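Local coordinates for glucan-binding protein C, GbpC (Streptococcus mutans UA159, PDB 5UQZ) that binds calcium and probably glucan as a wall-anchored surface protein, and probably mediates both sucrose-dependent and sucrose-independent adherence of the bacterium, at residues A[154-159]-A[195-200]; A[166-171]-A[180-185]; A[199-204]-A[305-310]; A[219-224]-A[330-335]; A[237-242]-A[310-315]. All coordinates share one frame; numbering follows the deposited sequence.

Contacts 1 and 5 are antiparallel strand pairs of one large sheet, in which strands 194-204 and 312-319 run side by side; each has one buried apolar face and one more polar, partly exposed face. Contact 2 is a buried hairpin of the four-stranded sheet packed on that apolar face, and its polar bonds across the pair are all between backbones. Contact 3 reuses Gln-200 of contact 1 but joins its strand to a loop through side chains. Contact 4 ties the edge strand 219-222 to a loop by mixed side-chain, backbone and water bonds. Contacts 4 and 5 meet at the calcium ion, through Ser-224 and Glu-237.

Contact 1 of 5, residues A[154-159]-A[195-200]; sequences INYTLN and ISVTMQ
Met-199 lies alongside Tyr-156 on the apolar face of an antiparallel strand pair within the large sheet of the beta-supersandwich, both side chains pointing the same way. Methyl CE of Met-199 comes to 4.0 Å from CE2 of Tyr-156, and its sulfur lies 5.2 Å from the ring centroid, 63° off the ring normal, an oblique Met-aromatic contact. The bend of the methionine chain at chi3 (-66°) turns CE back toward Ile-154, whose CG2 it meets at 3.8 Å. That same CG2 lies above one face of the tyrosine ring, offset toward the rim, while CG1 of Val-197 sits at the ring edge. The phenol OH is hydrogen-bonded to the hydroxyl of Tyr-136. Further along, the side chains of Leu-158 and Ile-195 cross obliquely, CD1 of Leu-158 lying 4.0 Å from CG2 of Ile-195. Strand 180-184 covers this face, with Ile-180 on Tyr-156 and Ile-182 on Leu-158, Ile-195 and Val-197.

The backbones pair through Asn-155 with Gln-200 and Thr-157 with Thr-198, both hydrogen-bonded pairs. On the polar face, one water accepts from ND2 of Asn-155 and donates to OE1 of Gln-200; OD1 of Asn-155 bonds Ser-133 OG, and NE2 of Gln-200 bonds Gly-309 O. OG1 of Thr-198 is hydrogen-bonded to OG1 of Thr-313. The side chain of Asn-159 reaches across the pair at about a right angle to Thr-198, and its ND2 donates to OG1 of Thr-198 at 2.9 Å and to OG of Ser-196 at 3.0 Å, both acceptors close to the amide plane.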
# COMPACT_ATOMS: atom_id res chain seq x y z
N ILE A 154 -3.07 -4.61 18.34
CA ILE A 154 -2.87 -5.39 17.13
C ILE A 154 -1.94 -6.53 17.46
O ILE A 154 -0.81 -6.31 17.94
CB ILE A 154 -2.34 -4.54 15.95
CG1 ILE A 154 -3.22 -3.31 15.75
CG2 ILE A 154 -2.29 -5.44 14.69
CD1 ILE A 154 -2.81 -2.43 14.57
N ASN A 155 -2.39 -7.77 17.19
CA ASN A 155 -1.53 -8.93 17.29
C ASN A 155 -1.01 -9.26 15.91
O ASN A 155 -1.75 -9.16 14.92
CB ASN A 155 -2.36 -10.12 17.83
CG ASN A 155 -2.77 -9.92 19.25
OD1 ASN A 155 -2.20 -9.10 19.98
ND2 ASN A 155 -3.83 -10.58 19.66
N TYR A 156 0.26 -9.66 15.85
CA TYR A 156 0.91 -10.04 14.60
C TYR A 156 1.63 -11.36 14.81
O TYR A 156 2.32 -11.55 15.83
CB TYR A 156 2.01 -9.01 14.20
CG TYR A 156 1.54 -7.59 14.09
CD1 TYR A 156 1.56 -6.72 15.17
CD2 TYR A 156 1.21 -7.07 12.85
CE1 TYR A 156 1.24 -5.36 15.04
CE2 TYR A 156 0.88 -5.70 12.70
CZ TYR A 156 0.92 -4.85 13.79
OH TYR A 156 0.58 -3.54 13.61
N THR A 157 1.52 -12.25 13.81
CA THR A 157 2.25 -13.53 13.84
C THR A 157 2.86 -13.76 12.47
O THR A 157 2.14 -13.80 11.46
CB THR A 157 1.33 -14.71 14.17
OG1 THR A 157 0.66 -14.43 15.40
CG2 THR A 157 2.13 -15.99 14.32
N LEU A 158 4.17 -13.97 12.44
CA LEU A 158 4.85 -14.32 11.19
C LEU A 158 4.66 -15.82 10.95
O LEU A 158 5.05 -16.63 11.81
CB LEU A 158 6.33 -13.99 11.32
CG LEU A 158 7.17 -14.24 10.06
CD1 LEU A 158 6.82 -13.29 8.92
CD2 LEU A 158 8.66 -14.12 10.39
N ASN A 159 4.02 -16.21 9.85
CA ASN A 159 3.75 -17.62 9.60
C ASN A 159 4.84 -18.27 8.75
O ASN A 159 5.01 -19.49 8.78
CB ASN A 159 2.42 -17.80 8.84
CG ASN A 159 1.28 -17.19 9.62
OD1 ASN A 159 1.11 -17.49 10.82
ND2 ASN A 159 0.53 -16.32 8.96
N ILE A 195 6.60 -14.19 2.64
CA ILE A 195 6.39 -13.65 3.97
C ILE A 195 4.87 -13.66 4.18
O ILE A 195 4.11 -13.14 3.34
CB ILE A 195 6.95 -12.22 4.07
CG1 ILE A 195 8.48 -12.24 4.00
CG2 ILE A 195 6.50 -11.53 5.37
CD1 ILE A 195 9.12 -10.86 3.90
N SER A 196 4.44 -14.23 5.31
CA SER A 196 3.01 -14.33 5.63
C SER A 196 2.83 -13.85 7.06
O SER A 196 3.55 -14.33 7.95
CB SER A 196 2.60 -15.81 5.56
OG SER A 196 1.29 -15.94 6.08
N VAL A 197 1.89 -12.92 7.27
CA VAL A 197 1.66 -12.37 8.62
C VAL A 197 0.16 -12.41 8.89
O VAL A 197 -0.63 -11.82 8.14
CB VAL A 197 2.17 -10.91 8.72
CG1 VAL A 197 1.84 -10.31 10.11
CG2 VAL A 197 3.67 -10.84 8.50
N THR A 198 -0.23 -13.06 9.98
CA THR A 198 -1.60 -13.00 10.45
C THR A 198 -1.72 -11.88 11.48
O THR A 198 -0.87 -11.74 12.38
CB THR A 198 -2.01 -14.34 11.08
OG1 THR A 198 -1.95 -15.36 10.08
CG2 THR A 198 -3.42 -14.30 11.66
N MET A 199 -2.78 -11.09 11.34
CA MET A 199 -3.01 -9.96 12.22
C MET A 199 -4.43 -9.99 12.73
O MET A 199 -5.35 -10.48 12.06
CB MET A 199 -2.67 -8.65 11.60
CG MET A 199 -2.91 -8.31 10.28
SD MET A 199 -1.91 -6.76 9.83
CE MET A 199 -2.69 -5.55 10.90
N GLN A 200 -4.61 -9.34 13.89
CA GLN A 200 -5.95 -9.11 14.41
C GLN A 200 -5.94 -7.77 15.13
O GLN A 200 -5.04 -7.52 15.95
CB GLN A 200 -6.41 -10.22 15.35
CG GLN A 200 -7.83 -10.02 15.78
CD GLN A 200 -8.38 -11.17 16.65
OE1 GLN A 200 -7.62 -11.98 17.18
NE2 GLN A 200 -9.69 -11.20 16.81
O HOH W 1 -5.04 -12.56 17.86
O HOH W 2 -1.45 -12.59 15.09

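Contact 2 of 5, residues A[166-171]-A[180-185]; sequences GSALVN and IFIGAQ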
# COMPACT_ATOMS: atom_id res chain seq x y z
N GLY A 166 13.65 -18.40 9.28
CA GLY A 166 12.37 -18.26 9.99
C GLY A 166 12.19 -16.89 10.61
O GLY A 166 11.65 -16.78 11.71
N SER A 167 12.63 -15.84 9.90
CA SER A 167 12.64 -14.51 10.50
C SER A 167 12.33 -13.48 9.43
O SER A 167 12.41 -13.73 8.22
CB SER A 167 14.03 -14.20 11.09
OG SER A 167 14.97 -14.04 10.02
N ALA A 168 11.95 -12.29 9.91
CA ALA A 168 11.81 -11.17 9.00
C ALA A 168 12.07 -9.91 9.82
O ALA A 168 11.81 -9.88 11.03
CB ALA A 168 10.39 -11.12 8.40
N LEU A 169 12.61 -8.88 9.16
CA LEU A 169 12.86 -7.61 9.80
C LEU A 169 11.61 -6.73 9.68
O LEU A 169 11.03 -6.60 8.59
CB LEU A 169 14.06 -6.95 9.16
CG LEU A 169 14.56 -5.66 9.84
CD1 LEU A 169 15.05 -5.96 11.27
CD2 LEU A 169 15.66 -5.03 8.99
N VAL A 170 11.28 -6.02 10.76
CA VAL A 170 10.06 -5.23 10.85
C VAL A 170 10.39 -3.83 11.31
O VAL A 170 11.11 -3.64 12.31
CB VAL A 170 9.04 -5.85 11.84
CG1 VAL A 170 7.84 -4.93 12.05
CG2 VAL A 170 8.59 -7.20 11.29
N ASN A 171 9.83 -2.83 10.63
CA ASN A 171 9.72 -1.47 11.12
C ASN A 171 8.25 -1.30 11.51
O ASN A 171 7.36 -1.36 10.64
CB ASN A 171 10.10 -0.52 9.99
CG ASN A 171 10.21 0.92 10.43
OD1 ASN A 171 10.15 1.28 11.62
ND2 ASN A 171 10.41 1.77 9.44
N ILE A 180 2.73 -1.88 9.44
CA ILE A 180 4.06 -2.48 9.50
C ILE A 180 4.71 -2.49 8.13
O ILE A 180 4.05 -2.71 7.09
CB ILE A 180 3.83 -3.89 10.05
CG1 ILE A 180 5.02 -4.68 10.35
CG2 ILE A 180 3.04 -4.78 9.13
CD1 ILE A 180 4.54 -6.13 10.80
N PHE A 181 6.03 -2.33 8.14
CA PHE A 181 6.87 -2.53 6.95
C PHE A 181 7.74 -3.73 7.27
O PHE A 181 8.45 -3.71 8.28
CB PHE A 181 7.68 -1.26 6.65
CG PHE A 181 8.17 -1.17 5.26
CD1 PHE A 181 7.99 -0.01 4.55
CD2 PHE A 181 8.90 -2.20 4.69
CE1 PHE A 181 8.46 0.12 3.25
CE2 PHE A 181 9.40 -2.06 3.35
CZ PHE A 181 9.14 -0.94 2.65
N ILE A 182 7.63 -4.80 6.50
CA ILE A 182 8.32 -6.07 6.80
C ILE A 182 9.07 -6.56 5.57
O ILE A 182 8.63 -6.35 4.42
CB ILE A 182 7.30 -7.09 7.35
CG1 ILE A 182 7.95 -8.37 7.80
CG2 ILE A 182 6.17 -7.39 6.37
CD1 ILE A 182 7.06 -9.29 8.63
N GLY A 183 10.21 -7.21 5.80
CA GLY A 183 10.93 -7.77 4.68
C GLY A 183 11.99 -8.75 5.13
O GLY A 183 12.32 -8.85 6.31
N ALA A 184 12.55 -9.46 4.14
CA ALA A 184 13.61 -10.44 4.40
C ALA A 184 14.32 -10.72 3.09
O ALA A 184 13.78 -10.47 2.02
CB ALA A 184 13.01 -11.73 4.93
N GLN A 185 15.52 -11.30 3.19
CA GLN A 185 16.15 -11.83 1.98
C GLN A 185 15.24 -12.88 1.35
O GLN A 185 14.48 -13.57 2.05
CB GLN A 185 17.51 -12.45 2.34
CG GLN A 185 18.27 -13.09 1.16
CD GLN A 185 18.57 -12.08 0.02
OE1 GLN A 185 17.67 -11.68 -0.75
NE2 GLN A 185 19.85 -11.74 -0.16
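The beta hairpin of strands 167-172 and 180-184 forms the middle of the four-stranded antiparallel sheet, flanked by strands 122-127 and 325-329. Ile-182 and Val-170 form its non-hydrogen-bonded pair, with CA atoms 4.5 Å apart. Hydrogen-bonded pairs lie before and after it: Leu-169 N donates to Gly-183 O at 2.9 Å and Gly-183 N returns the bond to Leu-169 O, while Asn-171 and Phe-181 exchange a second such couple.

The two methyls of Val-170 engage different isoleucines. CG1, placed opposite the backbone N by chi1 of 173°, presses on CG1 of Ile-180 at 3.3 Å, tighter than usual van der Waals contact. CG2 rests 3.7 Å from CD1 of Ile-182. Ile-182 also meets Ala-168, its CG1 3.7 Å from CB of Ala-168. This apolar face packs against the large sheet, where Ala-168 touches Leu-158 and Ala-184 touches Ile-195.

On the other face, CB of Asn-171 and CB of Phe-181 are 4.2 Å apart, and the phenylalanine ring leads away from Asn-171. It stacks on Tyr-100 and meets Trp-328 with planes about 35° apart. The nearest atom of the Phe-181 side chain is about 8 Å from the calcium ion. Between the hairpin strands the polar work is thus left to four backbone bonds, while contact between side chains is made by carbon alone: the register is fixed by the peptide groups, and the interlocked aliphatic branches make an apolar surface that packs on the large sheet.

Contact 3 of 5, residues A[199-204]-A[305-310]; sequences MQIIFY and MTYKGE
Tyr-307 reaches from its loop to the backbone of strand 194-204, where its OH donates to the carbonyl O of Ile-201 at 2.6 Å. The donor lies in the carbonyl plane on a lone pair (C=O...O angle 120°), and the acceptor lies in the plane of the phenol ring, at its edge. CB of Ile-201 flanks the same hydroxyl, 4.0 Å from CZ of Tyr-307.

Gln-200 makes the second grip. Its extended chain carries NE2 to the carbonyl O of Gly-309, a 2.7 Å hydrogen bond with an N-H...O angle of 159°. The glutamine crosses the tyrosine at about a right angle, its amide plane turned 82° from the ring.

One layer out, the loop folds back on its own tyrosine: N of Gly-309 lies 3.5 Å above the centre of the Tyr-307 ring. Asn-244 pins the loop by bonding the backbone of Lys-308 and Glu-310, while Met-220 and Leu-213 pack on Tyr-307. Phe-203, with CG2 of Ile-201 above one face toward the rim, meets the ring of Phe-66 edge-to-face.

Both bonds end on backbone carbonyls, one on the strand and one on the loop, so reciprocal side-chain donors join the large sheet to the loop between strands 303-306 and 312-319.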
# COMPACT_ATOMS: atom_id res chain seq x y z
N MET A 199 -2.78 -11.09 11.34
CA MET A 199 -3.01 -9.96 12.22
C MET A 199 -4.43 -9.99 12.73
O MET A 199 -5.35 -10.48 12.06
CB MET A 199 -2.67 -8.65 11.60
CG MET A 199 -2.91 -8.31 10.28
SD MET A 199 -1.91 -6.76 9.83
CE MET A 199 -2.69 -5.55 10.90
N GLN A 200 -4.61 -9.34 13.89
CA GLN A 200 -5.95 -9.11 14.41
C GLN A 200 -5.94 -7.77 15.13
O GLN A 200 -5.04 -7.52 15.95
CB GLN A 200 -6.41 -10.22 15.35
CG GLN A 200 -7.83 -10.02 15.78
CD GLN A 200 -8.38 -11.17 16.65
OE1 GLN A 200 -7.62 -11.98 17.18
NE2 GLN A 200 -9.69 -11.20 16.81
N ILE A 201 -6.92 -6.92 14.84
CA ILE A 201 -7.03 -5.57 15.41
C ILE A 201 -8.22 -5.51 16.34
O ILE A 201 -9.32 -5.95 15.98
CB ILE A 201 -7.23 -4.55 14.27
CG1 ILE A 201 -6.07 -4.60 13.26
CG2 ILE A 201 -7.38 -3.14 14.87
CD1 ILE A 201 -6.36 -3.81 11.96
N ILE A 202 -8.01 -4.94 17.53
CA ILE A 202 -9.09 -4.73 18.48
C ILE A 202 -9.09 -3.24 18.83
O ILE A 202 -8.04 -2.67 19.18
CB ILE A 202 -8.91 -5.58 19.76
CG1 ILE A 202 -8.95 -7.08 19.43
CG2 ILE A 202 -10.02 -5.24 20.75
CD1 ILE A 202 -8.63 -7.94 20.60
N PHE A 203 -10.26 -2.60 18.72
CA PHE A 203 -10.43 -1.21 19.12
C PHE A 203 -11.08 -1.17 20.49
O PHE A 203 -11.96 -1.97 20.79
CB PHE A 203 -11.33 -0.49 18.11
CG PHE A 203 -10.80 -0.52 16.69
CD1 PHE A 203 -9.72 0.30 16.31
CD2 PHE A 203 -11.36 -1.35 15.73
CE1 PHE A 203 -9.26 0.32 15.01
CE2 PHE A 203 -10.91 -1.32 14.43
CZ PHE A 203 -9.87 -0.50 14.06
N TYR A 204 -10.72 -0.17 21.31
CA TYR A 204 -11.28 -0.04 22.65
C TYR A 204 -11.97 1.32 22.79
O TYR A 204 -11.49 2.33 22.24
CB TYR A 204 -10.17 -0.12 23.75
CG TYR A 204 -9.46 -1.44 23.76
CD1 TYR A 204 -8.46 -1.74 22.85
CD2 TYR A 204 -9.75 -2.38 24.74
CE1 TYR A 204 -7.80 -2.95 22.88
CE2 TYR A 204 -9.06 -3.60 24.79
CZ TYR A 204 -8.09 -3.87 23.85
OH TYR A 204 -7.37 -5.04 23.87
N MET A 305 -12.30 -4.26 2.97
CA MET A 305 -13.02 -5.28 3.71
C MET A 305 -14.02 -4.63 4.65
O MET A 305 -13.80 -3.53 5.15
CB MET A 305 -12.12 -6.22 4.50
CG MET A 305 -11.26 -5.54 5.52
SD MET A 305 -10.32 -6.81 6.46
CE MET A 305 -9.17 -5.75 7.35
N THR A 306 -15.10 -5.35 4.93
CA THR A 306 -15.86 -5.14 6.17
C THR A 306 -15.15 -5.95 7.24
O THR A 306 -15.13 -7.20 7.16
CB THR A 306 -17.31 -5.57 5.99
OG1 THR A 306 -17.91 -4.79 4.96
CG2 THR A 306 -18.06 -5.37 7.29
N TYR A 307 -14.47 -5.25 8.12
CA TYR A 307 -13.68 -5.88 9.15
C TYR A 307 -14.58 -6.20 10.34
O TYR A 307 -15.19 -5.30 10.94
CB TYR A 307 -12.53 -4.95 9.56
CG TYR A 307 -11.68 -5.55 10.67
CD1 TYR A 307 -11.00 -6.74 10.46
CD2 TYR A 307 -11.62 -4.97 11.95
CE1 TYR A 307 -10.29 -7.35 11.49
CE2 TYR A 307 -10.90 -5.55 12.95
CZ TYR A 307 -10.23 -6.72 12.74
OH TYR A 307 -9.53 -7.34 13.74
N LYS A 308 -14.65 -7.49 10.66
CA LYS A 308 -15.59 -7.97 11.68
C LYS A 308 -14.87 -8.32 12.99
O LYS A 308 -15.47 -8.91 13.89
CB LYS A 308 -16.34 -9.19 11.15
CG LYS A 308 -17.25 -8.77 9.98
CD LYS A 308 -17.98 -10.01 9.40
CE LYS A 308 -18.82 -9.61 8.21
NZ LYS A 308 -19.62 -10.71 7.59
N GLY A 309 -13.60 -7.98 13.10
CA GLY A 309 -12.88 -8.25 14.34
C GLY A 309 -12.14 -9.56 14.37
O GLY A 309 -11.55 -9.86 15.40
N GLU A 310 -12.05 -10.26 13.29
CA GLU A 310 -11.44 -11.58 13.25
C GLU A 310 -10.12 -11.54 12.49
O GLU A 310 -9.87 -10.64 11.68
CB GLU A 310 -12.44 -12.51 12.55
CG GLU A 310 -13.74 -12.62 13.38
CD GLU A 310 -14.27 -14.03 13.55
OE1 GLU A 310 -13.70 -15.05 13.07
OE2 GLU A 310 -15.34 -14.13 14.18

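Contact 4 of 5, residues A[219-224]-A[330-335]; sequences IMSLSS and ATNSAV. With CA (calcium ion), chain B.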
# COMPACT_ATOMS: atom_id res chain seq x y z
N ILE A 219 -15.26 -0.35 7.76
CA ILE A 219 -14.77 -0.60 6.41
C ILE A 219 -13.30 -0.23 6.40
O ILE A 219 -12.93 0.91 6.72
CB ILE A 219 -15.56 0.16 5.34
CG1 ILE A 219 -17.09 0.04 5.54
CG2 ILE A 219 -15.15 -0.38 3.94
CD1 ILE A 219 -17.62 -1.37 5.64
N MET A 220 -12.44 -1.18 6.07
CA MET A 220 -11.00 -0.97 6.16
C MET A 220 -10.34 -1.19 4.81
O MET A 220 -10.76 -2.01 3.99
CB MET A 220 -10.42 -1.88 7.22
CG MET A 220 -11.01 -1.53 8.58
SD MET A 220 -10.16 -2.22 9.98
CE MET A 220 -8.68 -1.20 9.93
N SER A 221 -9.27 -0.47 4.60
CA SER A 221 -8.56 -0.49 3.34
C SER A 221 -7.64 -1.70 3.25
O SER A 221 -7.03 -2.11 4.23
CB SER A 221 -7.73 0.79 3.22
OG SER A 221 -6.76 0.85 4.25
N LEU A 222 -7.50 -2.22 2.04
CA LEU A 222 -6.48 -3.21 1.69
C LEU A 222 -5.87 -2.69 0.38
O LEU A 222 -6.01 -3.28 -0.71
CB LEU A 222 -7.10 -4.61 1.54
CG LEU A 222 -7.71 -5.12 2.86
CD1 LEU A 222 -8.56 -6.34 2.65
CD2 LEU A 222 -6.66 -5.35 3.96
N SER A 223 -5.18 -1.57 0.49
CA SER A 223 -4.62 -0.90 -0.67
C SER A 223 -3.26 -1.47 -1.03
O SER A 223 -2.66 -2.27 -0.31
CB SER A 223 -4.48 0.58 -0.36
OG SER A 223 -5.75 1.15 -0.05
N SER A 224 -2.76 -1.04 -2.20
CA SER A 224 -1.38 -1.29 -2.56
C SER A 224 -1.06 -2.79 -2.61
O SER A 224 -0.03 -3.26 -2.13
CB SER A 224 -0.44 -0.54 -1.62
OG SER A 224 0.91 -0.62 -2.03
N ALA A 330 -0.45 -1.68 5.27
CA ALA A 330 -1.19 -0.82 6.15
C ALA A 330 -2.67 -1.12 5.98
O ALA A 330 -3.12 -1.47 4.88
CB ALA A 330 -0.91 0.66 5.94
N THR A 331 -3.41 -1.01 7.07
CA THR A 331 -4.87 -1.03 6.92
C THR A 331 -5.44 -0.00 7.88
O THR A 331 -4.97 0.17 9.00
CB THR A 331 -5.46 -2.47 7.16
OG1 THR A 331 -6.89 -2.41 6.98
CG2 THR A 331 -5.18 -2.95 8.57
N ASN A 332 -6.46 0.70 7.43
CA ASN A 332 -7.01 1.86 8.13
C ASN A 332 -8.36 2.14 7.47
O ASN A 332 -8.81 1.37 6.62
CB ASN A 332 -6.01 3.01 8.07
CG ASN A 332 -5.54 3.23 6.69
OD1 ASN A 332 -6.37 3.36 5.75
ND2 ASN A 332 -4.23 3.18 6.50
N SER A 333 -9.00 3.24 7.82
CA SER A 333 -10.32 3.52 7.25
C SER A 333 -10.27 4.25 5.94
O SER A 333 -11.33 4.49 5.35
CB SER A 333 -11.17 4.32 8.24
OG SER A 333 -10.59 5.58 8.53
N ALA A 334 -9.08 4.56 5.42
CA ALA A 334 -8.97 5.35 4.18
C ALA A 334 -8.98 4.43 2.97
O ALA A 334 -7.95 4.13 2.35
CB ALA A 334 -7.74 6.21 4.24
N VAL A 335 -10.15 3.97 2.63
CA VAL A 335 -10.33 3.11 1.47
C VAL A 335 -10.07 3.91 0.20
O VAL A 335 -10.55 5.03 0.04
CB VAL A 335 -11.75 2.52 1.51
CG1 VAL A 335 -12.02 1.66 0.26
CG2 VAL A 335 -11.98 1.72 2.80
CA CA B . 2.23 -2.67 -1.76
O HOH W 3 -4.51 -0.16 2.99
O HOH W 4 -0.93 -1.51 2.33
O HOH W 5 -5.66 3.52 1.11
O HOH W 6 -3.24 -3.20 2.69
O HOH W 7 3.68 -0.78 -2.37
O HOH W 8 4.63 -3.33 -2.37
O HOH W 9 3.97 -2.06 -0.12
O HOH W 10 1.27 -3.00 0.39
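Ser-221 N donates to the carbonyl O of Asn-332 at 2.8 Å, a nearly straight bond that brings the loop 330-335 alongside strand 219-222. In return, Thr-331 OG1 gives its proton to the carbonyl O of Ser-221, also at 2.8 Å, from a position in the carbonyl plane. Chi1 of -179° puts that hydroxyl opposite its own backbone N and beside CB of Met-220, 3.6 Å away.

OG of Ser-221 stands 2.9 Å from OD1 of Asn-332 and 3.2 Å from the backbone O of the same residue; its single proton may serve either. It also accepts from a water that donates to Ala-330 O and accepts from Ser-223 N. A further water links OG of Ser-223 to the carbonyl O of Ala-334. CG2 of Val-335 packs against CG2 of Ile-219 at 4.0 Å and lies against the backbone of Met-220.

Asn-332 OD1 additionally takes a bond from Ala-334 N, closing an Asx turn, and its ND2 reaches Thr-177 O. Past the strand, Ser-224 binds calcium through both its carbonyl O (2.4 Å) and OG (2.5 Å). Asn-226, Glu-237 and four waters complete this eight-atom shell, a hydrated calcium site built just beyond the end of an edge strand.

Contact 5 of 5, residues A[237-242]-A[310-315]; sequences EKVNLG and EPFTFT. With CA (calcium ion), chain B.
Thr-315 sets its OG1 against the stem of Lys-238, 3.6 Å from CB, as the two side chains cross on the more polar face of an antiparallel pair. The extended lysine then leads away to a cation-pi contact with Tyr-262. Lys-238 and Thr-315 form a hydrogen-bonded pair, with Thr-315 N to Lys-238 O at 2.8 Å; Asn-240 and Thr-313 form the next, with Asn-240 N to Thr-313 O at 2.7 Å.

On the buried face Val-239 is divided between two phenylalanines. Its CG1 lies 4.3 Å from CD2 of Phe-312 and its CG2 the same distance from CB of Phe-314. Chi1 near +60° (58° and 68°) holds both ring stems between backbone N and carbonyl carbon. CB of Phe-312 itself lies 3.4 Å from Asn-240 O. Strand 233-240 ends in an Asx turn, where Asn-240 OD1 accepts from Gly-242 N at 2.9 Å.

At the other end Glu-237 binds calcium through OE1 alone, at 2.5 Å. Its OE2 accepts from a calcium-bound water and from His-235 NE2, so the carboxylate is held from both oxygens.

Strand 312-319 thus lies between strands 233-240 and 194-204, with Phe-312 O bonded to Met-199 N. Strand 260-263 borders 233-240, while strand 325-329 packs on the apolar face, where Phe-329 stacks on Phe-314 and touches Val-239 and Phe-312.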
# COMPACT_ATOMS: atom_id res chain seq x y z
N GLU A 237 1.26 -9.58 -3.95
CA GLU A 237 0.80 -9.27 -2.59
C GLU A 237 -0.66 -9.69 -2.48
O GLU A 237 -1.48 -9.34 -3.34
CB GLU A 237 1.02 -7.78 -2.32
CG GLU A 237 2.51 -7.46 -2.42
CD GLU A 237 2.92 -6.02 -2.32
OE1 GLU A 237 2.13 -5.13 -1.98
OE2 GLU A 237 4.15 -5.79 -2.59
N LYS A 238 -0.99 -10.41 -1.41
CA LYS A 238 -2.30 -11.03 -1.25
C LYS A 238 -2.80 -10.86 0.17
O LYS A 238 -2.01 -10.72 1.10
CB LYS A 238 -2.22 -12.57 -1.51
CG LYS A 238 -1.60 -12.96 -2.85
CD LYS A 238 -1.67 -14.47 -3.05
CE LYS A 238 -1.19 -14.87 -4.42
NZ LYS A 238 -1.10 -16.34 -4.54
N VAL A 239 -4.13 -10.90 0.32
CA VAL A 239 -4.73 -10.93 1.65
C VAL A 239 -5.75 -12.06 1.72
O VAL A 239 -6.64 -12.16 0.86
CB VAL A 239 -5.39 -9.60 2.02
CG1 VAL A 239 -5.89 -9.66 3.50
CG2 VAL A 239 -4.42 -8.47 1.83
N ASN A 240 -5.66 -12.91 2.75
CA ASN A 240 -6.69 -13.87 3.08
C ASN A 240 -7.54 -13.22 4.16
O ASN A 240 -7.06 -12.97 5.28
CB ASN A 240 -6.08 -15.17 3.56
CG ASN A 240 -7.12 -16.24 3.81
OD1 ASN A 240 -8.23 -15.95 4.28
ND2 ASN A 240 -6.81 -17.50 3.45
N LEU A 241 -8.79 -12.92 3.83
CA LEU A 241 -9.63 -12.14 4.74
C LEU A 241 -10.22 -12.96 5.87
O LEU A 241 -10.80 -12.36 6.80
CB LEU A 241 -10.78 -11.44 4.00
CG LEU A 241 -10.27 -10.21 3.19
CD1 LEU A 241 -9.35 -10.54 2.03
CD2 LEU A 241 -11.48 -9.53 2.63
N GLY A 242 -10.09 -14.29 5.85
CA GLY A 242 -10.66 -15.04 6.94
C GLY A 242 -12.16 -14.86 6.96
O GLY A 242 -12.84 -14.90 5.93
N GLU A 310 -12.05 -10.26 13.29
CA GLU A 310 -11.44 -11.58 13.25
C GLU A 310 -10.12 -11.54 12.49
O GLU A 310 -9.87 -10.64 11.68
CB GLU A 310 -12.44 -12.51 12.55
CG GLU A 310 -13.74 -12.62 13.38
CD GLU A 310 -14.27 -14.03 13.55
OE1 GLU A 310 -13.70 -15.05 13.07
OE2 GLU A 310 -15.34 -14.13 14.18
N PRO A 311 -9.23 -12.50 12.73
CA PRO A 311 -7.88 -12.42 12.11
C PRO A 311 -7.93 -12.49 10.58
O PRO A 311 -8.85 -13.08 9.96
CB PRO A 311 -7.16 -13.66 12.68
CG PRO A 311 -7.89 -13.91 13.99
CD PRO A 311 -9.36 -13.60 13.72
N PHE A 312 -6.91 -11.89 9.98
CA PHE A 312 -6.70 -11.94 8.55
C PHE A 312 -5.21 -12.05 8.31
O PHE A 312 -4.42 -11.78 9.20
CB PHE A 312 -7.34 -10.72 7.85
CG PHE A 312 -6.84 -9.42 8.33
CD1 PHE A 312 -7.42 -8.83 9.47
CD2 PHE A 312 -5.79 -8.76 7.68
CE1 PHE A 312 -6.96 -7.60 9.96
CE2 PHE A 312 -5.35 -7.52 8.18
CZ PHE A 312 -5.93 -6.96 9.31
N THR A 313 -4.82 -12.44 7.09
CA THR A 313 -3.41 -12.72 6.82
C THR A 313 -2.98 -12.08 5.52
O THR A 313 -3.63 -12.28 4.49
CB THR A 313 -3.21 -14.24 6.72
OG1 THR A 313 -3.62 -14.84 7.95
CG2 THR A 313 -1.74 -14.60 6.45
N PHE A 314 -1.89 -11.33 5.53
CA PHE A 314 -1.33 -10.83 4.29
C PHE A 314 -0.09 -11.61 3.93
O PHE A 314 0.62 -12.13 4.81
CB PHE A 314 -1.05 -9.33 4.33
CG PHE A 314 0.07 -8.87 5.26
CD1 PHE A 314 1.40 -8.90 4.81
CD2 PHE A 314 -0.21 -8.36 6.51
CE1 PHE A 314 2.42 -8.45 5.62
CE2 PHE A 314 0.84 -7.90 7.33
CZ PHE A 314 2.15 -7.93 6.88
N THR A 315 0.16 -11.74 2.62
CA THR A 315 1.34 -12.43 2.16
C THR A 315 1.99 -11.67 1.01
O THR A 315 1.33 -10.95 0.25
CB THR A 315 1.11 -13.91 1.72
OG1 THR A 315 0.37 -13.94 0.51
CG2 THR A 315 0.32 -14.69 2.77
CA CA B . 2.23 -2.67 -1.76
O HOH W 8 4.63 -3.33 -2.37
O HOH W 7 3.68 -0.78 -2.37
O HOH W 9 3.97 -2.06 -0.12
O HOH W 10 1.27 -3.00 0.39